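Local coordinates for protein chitooligosaccharide oxidase (Gibberella zeae, PDB 6Y0R) that oxidises chitooligosaccharides at the C1 hydroxyl to lactones with a bicovalently bound FAD, passing the electrons to oxygen to give hydrogen peroxide, at residues S342-P347 / Q430-S435; V358-T363 / F422-G427. One frame throughout, in Å; residues are numbered along the deposited sequence.

Contact 1. Residues S342-P347 / Q430-S435; sequences SSLAAP and QSISSS
The backbones of strand residues 342-346 and helix residues 430-433 come nearest at L344 and S433, whose CA atoms lie 7.7 Å apart, a spacing bridged by side chains. L344 does most of the bridging. Its CG stands anti to the backbone N (chi1 174°), which extends the side chain from the strand toward the helix and lets its two methyls touch neighbouring residues there. L344 CD2 meets I432 CG2 at 3.7 Å. I432 CB is only slightly farther from L344 CD2, at 3.9 Å. L344 CD1 approaches S433 CB at a looser 4.1 Å. The hydrophobic side chains of L344 and I432 are slanted to one another, and one methyl of L344 bears on both the CG2 branch and the branching CB of I432.

Strand 338-346 is an outermost strand of the seven-stranded antiparallel sheet, and helix 420-433 packs against one face of that sheet. L344 and I432 share F405 of the adjoining strand 403-411 as a neighbour, while I432 also reaches F357 of helix 351-367 and L344 touches W441. All three residues that touch here are buried.

Around I432 the chain is tied to itself by several bonds. Q430 O accepts from both S434 OG, at 2.7 Å, and S434 N, at 3.0 Å, the two donors arriving from opposite faces of the carbonyl plane. S435 N donates to I432 O over 3.2 Å, and S435 OG also has a hydrogen bond to E353 OE2 on helix 351-367.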
loop_
_atom_site.group_PDB
_atom_site.type_symbol
_atom_site.label_atom_id
_atom_site.label_comp_id
_atom_site.label_asym_id
_atom_site.label_seq_id
_atom_site.Cartn_x
_atom_site.Cartn_y
_atom_site.Cartn_z
ATOM N N SER A 342 -8.652 6.757 5.250
ATOM C CA SER A 342 -7.559 7.324 6.064
ATOM C C SER A 342 -6.886 6.144 6.759
ATOM O O SER A 342 -7.268 5.011 6.494
ATOM C CB SER A 342 -8.095 8.317 7.076
ATOM O OG SER A 342 -7.083 9.002 7.748
ATOM N N SER A 343 -5.887 6.441 7.554
ATOM C CA SER A 343 -5.104 5.383 8.228
ATOM C C SER A 343 -4.529 5.936 9.514
ATOM O O SER A 343 -4.498 7.187 9.735
ATOM C CB SER A 343 -4.016 4.792 7.336
ATOM O OG SER A 343 -3.025 5.766 6.975
ATOM N N LEU A 344 -4.015 5.027 10.338
ATOM C CA LEU A 344 -3.291 5.404 11.560
ATOM C C LEU A 344 -2.228 4.343 11.821
ATOM O O LEU A 344 -2.606 3.193 12.010
ATOM C CB LEU A 344 -4.309 5.496 12.705
ATOM C CG LEU A 344 -3.720 5.729 14.092
ATOM C CD1 LEU A 344 -2.935 7.028 14.126
ATOM C CD2 LEU A 344 -4.870 5.723 15.094
ATOM N N ALA A 345 -0.975 4.777 11.916
ATOM C CA ALA A 345 0.122 3.950 12.438
ATOM C C ALA A 345 0.298 4.302 13.913
ATOM O O ALA A 345 0.604 5.465 14.204
ATOM C CB ALA A 345 1.360 4.203 11.653
ATOM N N ALA A 346 0.004 3.364 14.806
ATOM C CA ALA A 346 -0.133 3.698 16.240
ATOM C C ALA A 346 0.755 2.785 17.078
ATOM O O ALA A 346 0.947 1.615 16.774
ATOM C CB ALA A 346 -1.555 3.586 16.664
ATOM N N PRO A 347 1.288 3.315 18.180
ATOM C CA PRO A 347 1.907 2.458 19.191
ATOM C C PRO A 347 0.814 1.648 19.901
ATOM O O PRO A 347 -0.379 1.902 19.734
ATOM C CB PRO A 347 2.557 3.482 20.125
ATOM C CG PRO A 347 1.646 4.663 20.035
ATOM C CD PRO A 347 1.242 4.732 18.571
ATOM N N GLN A 430 -9.597 9.992 15.106
ATOM C CA GLN A 430 -9.222 10.872 16.234
ATOM C C GLN A 430 -9.721 10.305 17.567
ATOM O O GLN A 430 -9.095 10.679 18.565
ATOM C CB GLN A 430 -9.736 12.298 16.006
ATOM C CG GLN A 430 -8.908 13.047 14.982
ATOM C CD GLN A 430 -9.351 14.484 14.830
ATOM O OE1 GLN A 430 -10.487 14.819 15.146
ATOM N NE2 GLN A 430 -8.443 15.318 14.335
ATOM N N SER A 431 -10.721 9.417 17.573
ATOM C CA SER A 431 -11.152 8.711 18.816
ATOM C C SER A 431 -9.950 7.998 19.422
ATOM O O SER A 431 -9.951 7.777 20.649
ATOM C CB SER A 431 -12.297 7.771 18.606
ATOM O OG SER A 431 -11.897 6.615 17.862
ATOM N N ILE A 432 -8.965 7.621 18.594
ATOM C CA ILE A 432 -7.662 7.085 19.060
ATOM C C ILE A 432 -6.597 8.183 19.059
ATOM O O ILE A 432 -5.944 8.381 20.089
ATOM C CB ILE A 432 -7.247 5.879 18.200
ATOM C CG1 ILE A 432 -8.317 4.789 18.249
ATOM C CG2 ILE A 432 -5.879 5.392 18.647
ATOM C CD1 ILE A 432 -8.083 3.675 17.305
ATOM N N SER A 433 -6.355 8.876 17.946
ATOM C CA SER A 433 -5.082 9.596 17.768
ATOM C C SER A 433 -5.043 10.829 18.680
ATOM O O SER A 433 -3.947 11.205 19.057
ATOM C CB SER A 433 -4.796 9.955 16.327
ATOM O OG SER A 433 -5.823 10.780 15.803
ATOM N N SER A 434 -6.194 11.384 19.064
ATOM C CA SER A 434 -6.192 12.651 19.843
ATOM C C SER A 434 -5.668 12.390 21.264
ATOM O O SER A 434 -5.297 13.354 21.959
ATOM C CB SER A 434 -7.532 13.329 19.806
ATOM O OG SER A 434 -8.501 12.548 20.472
ATOM N N SER A 435 -5.570 11.133 21.691
ATOM C CA SER A 435 -5.052 10.766 23.022
ATOM C C SER A 435 -3.586 10.348 22.956
ATOM O O SER A 435 -3.049 10.050 24.026
ATOM C CB SER A 435 -5.891 9.683 23.627
ATOM O OG SER A 435 -5.545 8.441 23.057
#

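Contact 2. Residues V358-T363 / F422-G427; sequences VNFVST and FNLIKG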
loop_
_atom_site.group_PDB
_atom_site.type_symbol
_atom_site.label_atom_id
_atom_site.label_comp_id
_atom_site.label_asym_id
_atom_site.label_seq_id
_atom_site.Cartn_x
_atom_site.Cartn_y
_atom_site.Cartn_z
ATOM N N VAL A 358 -14.152 2.438 21.053
ATOM C CA VAL A 358 -15.392 1.617 21.055
ATOM C C VAL A 358 -16.606 2.541 21.332
ATOM O O VAL A 358 -17.641 2.342 20.708
ATOM C CB VAL A 358 -15.268 0.490 22.092
ATOM C CG1 VAL A 358 -16.616 -0.139 22.344
ATOM C CG2 VAL A 358 -14.232 -0.560 21.686
ATOM N N ASN A 359 -16.461 3.512 22.240
ATOM C CA ASN A 359 -17.526 4.528 22.518
ATOM C C ASN A 359 -17.925 5.250 21.220
ATOM O O ASN A 359 -19.137 5.347 20.929
ATOM C CB ASN A 359 -17.075 5.462 23.645
ATOM C CG ASN A 359 -17.078 4.772 25.000
ATOM O OD1 ASN A 359 -17.475 3.600 25.122
ATOM N ND2 ASN A 359 -16.655 5.492 26.027
ATOM N N PHE A 360 -16.960 5.684 20.402
ATOM C CA PHE A 360 -17.229 6.353 19.109
ATOM C C PHE A 360 -17.916 5.357 18.174
ATOM O O PHE A 360 -18.939 5.668 17.540
ATOM C CB PHE A 360 -15.951 6.923 18.492
ATOM C CG PHE A 360 -16.210 7.713 17.238
ATOM C CD1 PHE A 360 -16.445 7.070 16.026
ATOM C CD2 PHE A 360 -16.309 9.096 17.284
ATOM C CE1 PHE A 360 -16.728 7.795 14.877
ATOM C CE2 PHE A 360 -16.569 9.816 16.131
ATOM C CZ PHE A 360 -16.807 9.165 14.947
ATOM N N VAL A 361 -17.375 4.138 18.082
ATOM C CA VAL A 361 -17.932 3.116 17.161
ATOM C C VAL A 361 -19.379 2.787 17.568
ATOM O O VAL A 361 -20.206 2.612 16.668
ATOM C CB VAL A 361 -17.058 1.853 17.175
ATOM C CG1 VAL A 361 -17.760 0.669 16.542
ATOM C CG2 VAL A 361 -15.733 2.140 16.490
ATOM N N SER A 362 -19.643 2.701 18.871
ATOM C CA SER A 362 -20.941 2.262 19.447
ATOM C C SER A 362 -22.005 3.359 19.384
ATOM O O SER A 362 -23.188 2.993 19.503
ATOM C CB SER A 362 -20.755 1.785 20.873
ATOM O OG SER A 362 -19.826 0.712 20.888
ATOM N N THR A 363 -21.617 4.609 19.125
ATOM C CA THR A 363 -22.528 5.784 19.144
ATOM C C THR A 363 -22.545 6.377 17.740
ATOM O O THR A 363 -23.437 5.994 16.983
ATOM C CB THR A 363 -22.168 6.762 20.265
ATOM O OG1 THR A 363 -20.838 7.263 20.144
ATOM C CG2 THR A 363 -22.288 6.127 21.642
ATOM N N PHE A 422 -16.153 12.768 5.431
ATOM C CA PHE A 422 -14.846 13.230 5.936
ATOM C C PHE A 422 -14.879 13.315 7.452
ATOM O O PHE A 422 -13.875 12.943 8.105
ATOM C CB PHE A 422 -14.460 14.584 5.324
ATOM C CG PHE A 422 -14.371 14.603 3.819
ATOM C CD1 PHE A 422 -13.661 13.635 3.128
ATOM C CD2 PHE A 422 -14.932 15.637 3.071
ATOM C CE1 PHE A 422 -13.543 13.657 1.754
ATOM C CE2 PHE A 422 -14.766 15.689 1.698
ATOM C CZ PHE A 422 -14.116 14.682 1.025
ATOM N N ASN A 423 -15.951 13.894 8.031
ATOM C CA ASN A 423 -15.983 14.102 9.498
ATOM C C ASN A 423 -16.182 12.747 10.202
ATOM O O ASN A 423 -15.631 12.574 11.290
ATOM C CB ASN A 423 -17.046 15.106 9.950
ATOM C CG ASN A 423 -16.586 15.874 11.178
ATOM O OD1 ASN A 423 -15.544 16.533 11.146
ATOM N ND2 ASN A 423 -17.342 15.804 12.260
ATOM N N LEU A 424 -16.905 11.826 9.595
ATOM C CA LEU A 424 -17.131 10.489 10.196
ATOM C C LEU A 424 -15.756 9.827 10.332
ATOM O O LEU A 424 -15.420 9.296 11.426
ATOM C CB LEU A 424 -18.002 9.645 9.272
ATOM C CG LEU A 424 -18.114 8.166 9.653
ATOM C CD1 LEU A 424 -18.751 8.009 11.008
ATOM C CD2 LEU A 424 -18.882 7.391 8.599
ATOM N N ILE A 425 -14.998 9.805 9.230
ATOM C CA ILE A 425 -13.691 9.069 9.233
ATOM C C ILE A 425 -12.681 9.790 10.132
ATOM O O ILE A 425 -11.883 9.116 10.854
ATOM C CB ILE A 425 -13.207 8.889 7.787
ATOM C CG1 ILE A 425 -14.088 7.925 6.998
ATOM C CG2 ILE A 425 -11.742 8.456 7.720
ATOM C CD1 ILE A 425 -14.154 6.536 7.568
ATOM N N LYS A 426 -12.619 11.119 10.082
ATOM C CA LYS A 426 -11.763 11.892 11.000
ATOM C C LYS A 426 -12.110 11.542 12.450
ATOM O O LYS A 426 -11.218 11.393 13.281
ATOM C CB LYS A 426 -11.927 13.388 10.755
ATOM C CG LYS A 426 -11.000 14.247 11.595
ATOM C CD LYS A 426 -11.006 15.712 11.203
ATOM C CE LYS A 426 -12.389 16.320 11.287
ATOM N NZ LYS A 426 -12.619 17.049 12.559
ATOM N N GLY A 427 -13.398 11.444 12.761
ATOM C CA GLY A 427 -13.827 11.186 14.147
ATOM C C GLY A 427 -13.415 9.778 14.573
ATOM O O GLY A 427 -12.913 9.642 15.707
#
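V358 O, half a helical turn ahead of the F360 ring that makes this contact, is gripped twice by one residue: S362 N and S362 OG each lie 2.7 Å from it. The hydroxyl comes in above the carbonyl plane, 42° out of it, a second bond added to the helical one from S362 N. This is helix-helix packing on one face of the seven-stranded antiparallel sheet, joining helix 351-367 to helix 420-433, and the segment 361-363 adds a wider pi-type turn. There T363 OG1 donates to N359 O at 2.7 Å, another side chain folded back onto its own helix.

F360 crosses the gap between the helices. With CG anti to the backbone N (chi1 -175°), its ring projects toward 422-427 and lies over the backbone of G427, whose C sits 3.4 Å above the ring plane, displaced toward the rim. F360 CE2 and F360 CZ are each 3.5 Å from G427 C. Having no side chain, G427 lets the ring rest directly on the main chain, a tight approach of a flat aromatic group to a peptide. L428, the next residue along the same helix, also touches F360. I425 points away from this contact and packs on Y340 of the sheet, while V358 reaches helix 247-260.

L424 contributes from its backbone and its tip: its carbonyl O lies obliquely to the ring, 3.8 Å from F360 CZ, and its CD1 methyl is 4.4 Å from F360 CE1.

In the fold
Helix 420-433 serves both contacts: contact 1 sets its later residues against strand 338-346, and contact 2 sets earlier ones against helix 351-367, which follows that strand in the chain. The contact centres are about 12 Å apart. They join directly through packing, S342 CB against I425 CG2 at 3.7 Å and S431 CB against F360 CB at 3.8 Å. Contact 1 lies closer to the centre of the chain, about 18 Å from it centre to centre, against about 24 Å for contact 2. Next to L344 on the strand, S343 OG is hydrogen-bonded to Y444 N and, weakly, to the backbone O of Y447, a residue of the FAD pocket.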